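Local coordinates for protein probable acetyltransferase (Pseudomonas aeruginosa PAO1, PDB 2EUI) that is of unconfirmed function but probably transfers acyl groups other than aminoacyl ones, as a member of the GNAT acetyltransferase family, at residues M1-L14 against V48-L60. Residues are numbered along the deposited sequence; the frame is centred on the assembly and turned at random.
Sequences MRIVQATLEHLDLL and VIYLALADEEDRL
Arg2 and Val4 pair antiparallel with Leu53 and Leu51, setting strand 2-5 at the edge of the GNAT-fold sheet within this chain; the two strand axes run at 150°. Each is a hydrogen-bonded pair, with Leu51 N to Val4 O at 2.8 Å and Leu53 N to Arg2 O at 2.7 Å; Val4 N and Arg2 N donate back to Leu51 O and Leu53 O, the latter bond longer at 3.2 Å. A further backbone bond, from Ala6 N to Ile49 O, is nearly straight (171° at the hydrogen) and continues the pairing toward helix 11-24.

On the face shared by Ile3, Gln5, Tyr50 and Ala52, the contacts are mainly apolar. Ile3 splits its branches: CG2 lies 3.9 Å from Tyr50 CB, while CD1 reaches Ala52 CB. Helix 92-109 covers this face, with His102 meeting the Tyr50 ring edge-to-face.

The other face receives the start of helix 11-24. Leu14, its CG anti to the backbone N (chi1 172°), forks over three residues: CD2 touches Ile49 CG2, and CD1 touches both Leu51 CD2 and Leu60 CD2, at 3.7 and 3.6 Å. Leu51 CD1 also meets Ala6 CB and approaches the His10 ring obliquely.

Polar side-chain contact concentrates at the loop following strand 48-53. A bend at chi3 brings the Arg2 guanidinium over Leu53 CB, and NH2 donates to Ala54 O at 3.1 Å, with that oxygen lying in the guanidinium plane.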
# COMPACT_ATOMS: atom_id res chain seq x y z
N MSE A 1 15.22 19.05 13.66
CA MSE A 1 16.66 19.35 13.47
C MSE A 1 17.42 18.07 13.17
O MSE A 1 18.40 18.07 12.43
CB MSE A 1 17.24 20.00 14.73
CG MSE A 1 18.68 20.48 14.57
SE MSE A 1 19.16 21.73 15.99
CE MSE A 1 17.82 23.12 15.59
N ARG A 2 16.95 16.98 13.75
CA ARG A 2 17.59 15.69 13.52
C ARG A 2 16.52 14.63 13.24
O ARG A 2 15.47 14.60 13.90
CB ARG A 2 18.43 15.32 14.75
CG ARG A 2 19.07 13.95 14.68
CD ARG A 2 19.95 13.73 15.90
NE ARG A 2 19.32 14.32 17.08
CZ ARG A 2 19.16 13.68 18.24
NH1 ARG A 2 19.57 12.42 18.38
NH2 ARG A 2 18.54 14.29 19.24
N ILE A 3 16.77 13.80 12.23
CA ILE A 3 15.84 12.75 11.86
C ILE A 3 16.46 11.40 12.21
O ILE A 3 17.65 11.19 12.01
CB ILE A 3 15.53 12.76 10.34
CG1 ILE A 3 15.05 14.15 9.91
CG2 ILE A 3 14.47 11.70 10.03
CD1 ILE A 3 13.90 14.71 10.73
N VAL A 4 15.63 10.50 12.72
CA VAL A 4 16.10 9.18 13.12
C VAL A 4 15.05 8.12 12.82
O VAL A 4 13.84 8.38 12.93
CB VAL A 4 16.45 9.18 14.63
CG1 VAL A 4 16.12 7.83 15.26
CG2 VAL A 4 17.92 9.50 14.81
N GLN A 5 15.49 6.92 12.43
CA GLN A 5 14.52 5.87 12.16
C GLN A 5 14.01 5.22 13.44
O GLN A 5 14.78 4.77 14.28
CB GLN A 5 15.10 4.80 11.24
CG GLN A 5 14.14 3.66 10.96
CD GLN A 5 14.32 3.07 9.58
OE1 GLN A 5 15.28 3.40 8.88
NE2 GLN A 5 13.42 2.19 9.18
N ALA A 6 12.70 5.19 13.58
CA ALA A 6 12.08 4.60 14.75
C ALA A 6 12.35 3.11 14.81
O ALA A 6 12.31 2.41 13.80
CB ALA A 6 10.59 4.86 14.72
N THR A 7 12.66 2.63 16.01
CA THR A 7 12.87 1.21 16.24
C THR A 7 12.01 0.90 17.46
O THR A 7 11.37 1.81 18.00
CB THR A 7 14.35 0.86 16.56
OG1 THR A 7 14.73 1.48 17.79
CG2 THR A 7 15.25 1.35 15.45
N LEU A 8 12.01 -0.35 17.89
CA LEU A 8 11.22 -0.75 19.05
C LEU A 8 11.53 0.14 20.27
O LEU A 8 10.65 0.37 21.09
CB LEU A 8 11.49 -2.22 19.38
CG LEU A 8 10.29 -2.97 19.98
CD1 LEU A 8 9.11 -2.88 19.02
CD2 LEU A 8 10.64 -4.43 20.22
N GLU A 9 12.75 0.65 20.35
CA GLU A 9 13.16 1.51 21.46
C GLU A 9 12.29 2.73 21.61
O GLU A 9 11.92 3.10 22.72
CB GLU A 9 14.60 2.00 21.28
CG GLU A 9 15.66 0.93 21.08
CD GLU A 9 16.95 1.52 20.51
OE1 GLU A 9 17.50 2.45 21.14
OE2 GLU A 9 17.41 1.06 19.44
N HIS A 10 11.96 3.37 20.49
CA HIS A 10 11.16 4.60 20.52
C HIS A 10 9.66 4.42 20.73
O HIS A 10 8.94 5.41 20.88
CB HIS A 10 11.39 5.38 19.23
CG HIS A 10 12.83 5.49 18.84
ND1 HIS A 10 13.53 4.44 18.29
CD2 HIS A 10 13.70 6.51 18.95
CE1 HIS A 10 14.78 4.81 18.08
NE2 HIS A 10 14.91 6.06 18.47
N LEU A 11 9.19 3.18 20.74
CA LEU A 11 7.76 2.92 20.90
C LEU A 11 7.07 3.80 21.95
O LEU A 11 6.06 4.44 21.66
CB LEU A 11 7.50 1.45 21.20
CG LEU A 11 6.01 1.07 21.22
CD1 LEU A 11 5.36 1.39 19.88
CD2 LEU A 11 5.87 -0.40 21.52
N ASP A 12 7.62 3.84 23.16
CA ASP A 12 7.01 4.66 24.20
C ASP A 12 7.07 6.15 23.92
O ASP A 12 6.20 6.91 24.36
CB ASP A 12 7.64 4.37 25.57
CG ASP A 12 7.25 3.02 26.13
OD1 ASP A 12 6.05 2.66 26.06
OD2 ASP A 12 8.14 2.31 26.65
N LEU A 13 8.09 6.57 23.18
CA LEU A 13 8.23 7.98 22.86
C LEU A 13 7.27 8.39 21.76
O LEU A 13 6.73 9.50 21.76
CB LEU A 13 9.67 8.29 22.43
CG LEU A 13 9.89 9.77 22.07
CD1 LEU A 13 9.60 10.64 23.29
CD2 LEU A 13 11.30 9.99 21.59
N LEU A 14 7.04 7.47 20.82
CA LEU A 14 6.17 7.70 19.67
C LEU A 14 4.70 7.35 19.86
O LEU A 14 3.83 7.94 19.21
CB LEU A 14 6.74 6.94 18.47
CG LEU A 14 5.92 6.87 17.19
CD1 LEU A 14 5.81 8.27 16.58
CD2 LEU A 14 6.56 5.88 16.22
N VAL A 48 8.52 1.99 7.60
CA VAL A 48 9.65 2.81 7.97
C VAL A 48 9.03 4.03 8.61
O VAL A 48 8.21 4.71 7.99
CB VAL A 48 10.47 3.26 6.74
CG1 VAL A 48 11.63 4.13 7.17
CG2 VAL A 48 10.98 2.05 5.98
N ILE A 49 9.40 4.29 9.86
CA ILE A 49 8.90 5.43 10.60
C ILE A 49 10.04 6.39 10.91
O ILE A 49 10.99 6.03 11.59
CB ILE A 49 8.26 4.97 11.93
CG1 ILE A 49 6.97 4.21 11.64
CG2 ILE A 49 8.04 6.17 12.88
CD1 ILE A 49 6.29 3.66 12.87
N TYR A 50 9.96 7.62 10.39
CA TYR A 50 11.00 8.60 10.66
C TYR A 50 10.55 9.50 11.80
O TYR A 50 9.39 9.89 11.87
CB TYR A 50 11.31 9.44 9.42
CG TYR A 50 11.98 8.66 8.31
CD1 TYR A 50 13.21 8.03 8.52
CD2 TYR A 50 11.38 8.53 7.06
CE1 TYR A 50 13.81 7.27 7.52
CE2 TYR A 50 11.97 7.78 6.05
CZ TYR A 50 13.18 7.15 6.28
OH TYR A 50 13.75 6.38 5.29
N LEU A 51 11.49 9.82 12.68
CA LEU A 51 11.23 10.66 13.84
C LEU A 51 12.08 11.93 13.82
O LEU A 51 13.30 11.85 13.68
CB LEU A 51 11.55 9.90 15.14
CG LEU A 51 10.85 8.57 15.40
CD1 LEU A 51 11.38 7.92 16.68
CD2 LEU A 51 9.35 8.81 15.48
N ALA A 52 11.43 13.08 13.96
CA ALA A 52 12.13 14.37 14.01
C ALA A 52 12.38 14.68 15.48
O ALA A 52 11.43 14.93 16.23
CB ALA A 52 11.29 15.47 13.36
N LEU A 53 13.64 14.67 15.89
CA LEU A 53 14.00 14.95 17.28
C LEU A 53 14.80 16.24 17.47
O LEU A 53 15.70 16.54 16.69
CB LEU A 53 14.81 13.79 17.86
CG LEU A 53 14.30 12.37 17.57
CD1 LEU A 53 15.06 11.37 18.44
CD2 LEU A 53 12.79 12.30 17.84
N ALA A 54 14.45 17.00 18.50
CA ALA A 54 15.15 18.25 18.81
C ALA A 54 16.60 17.89 19.10
O ALA A 54 16.86 16.85 19.70
CB ALA A 54 14.52 18.92 20.01
N ASP A 55 17.54 18.73 18.69
CA ASP A 55 18.96 18.43 18.90
C ASP A 55 19.30 18.12 20.36
O ASP A 55 19.95 17.11 20.64
CB ASP A 55 19.86 19.56 18.41
CG ASP A 55 21.28 19.08 18.05
OD1 ASP A 55 21.60 17.90 18.34
OD2 ASP A 55 22.07 19.88 17.48
N GLU A 56 18.89 18.98 21.28
CA GLU A 56 19.19 18.74 22.68
C GLU A 56 18.73 17.35 23.12
O GLU A 56 19.49 16.38 23.01
CB GLU A 56 18.54 19.80 23.58
CG GLU A 56 18.66 19.51 25.08
CD GLU A 56 19.31 20.65 25.87
OE1 GLU A 56 19.82 21.61 25.24
OE2 GLU A 56 19.34 20.58 27.12
N GLU A 57 17.49 17.25 23.60
CA GLU A 57 16.94 15.98 24.08
C GLU A 57 16.17 15.14 23.06
O GLU A 57 16.05 15.49 21.88
CB GLU A 57 16.05 16.21 25.31
CG GLU A 57 15.67 17.67 25.59
CD GLU A 57 14.91 18.34 24.45
OE1 GLU A 57 14.29 17.61 23.64
OE2 GLU A 57 14.93 19.59 24.39
N ASP A 58 15.66 14.01 23.55
CA ASP A 58 14.89 13.10 22.72
C ASP A 58 13.41 13.43 22.82
O ASP A 58 12.62 12.63 23.32
CB ASP A 58 15.11 11.64 23.15
CG ASP A 58 16.52 11.13 22.83
OD1 ASP A 58 16.96 11.27 21.67
OD2 ASP A 58 17.18 10.58 23.74
N ARG A 59 13.01 14.62 22.37
CA ARG A 59 11.60 14.94 22.41
C ARG A 59 11.07 14.95 20.97
O ARG A 59 11.55 15.66 20.10
CB ARG A 59 11.35 16.26 23.16
CG ARG A 59 11.14 17.49 22.33
CD ARG A 59 10.28 18.48 23.12
NE ARG A 59 9.84 19.61 22.30
CZ ARG A 59 10.65 20.57 21.89
NH1 ARG A 59 11.94 20.55 22.22
NH2 ARG A 59 10.18 21.55 21.12
N LEU A 60 10.08 14.10 20.74
CA LEU A 60 9.46 13.94 19.44
C LEU A 60 8.69 15.18 18.96
O LEU A 60 7.65 15.54 19.52
CB LEU A 60 8.54 12.72 19.51
CG LEU A 60 8.09 12.00 18.25
CD1 LEU A 60 9.30 11.56 17.42
CD2 LEU A 60 7.24 10.80 18.69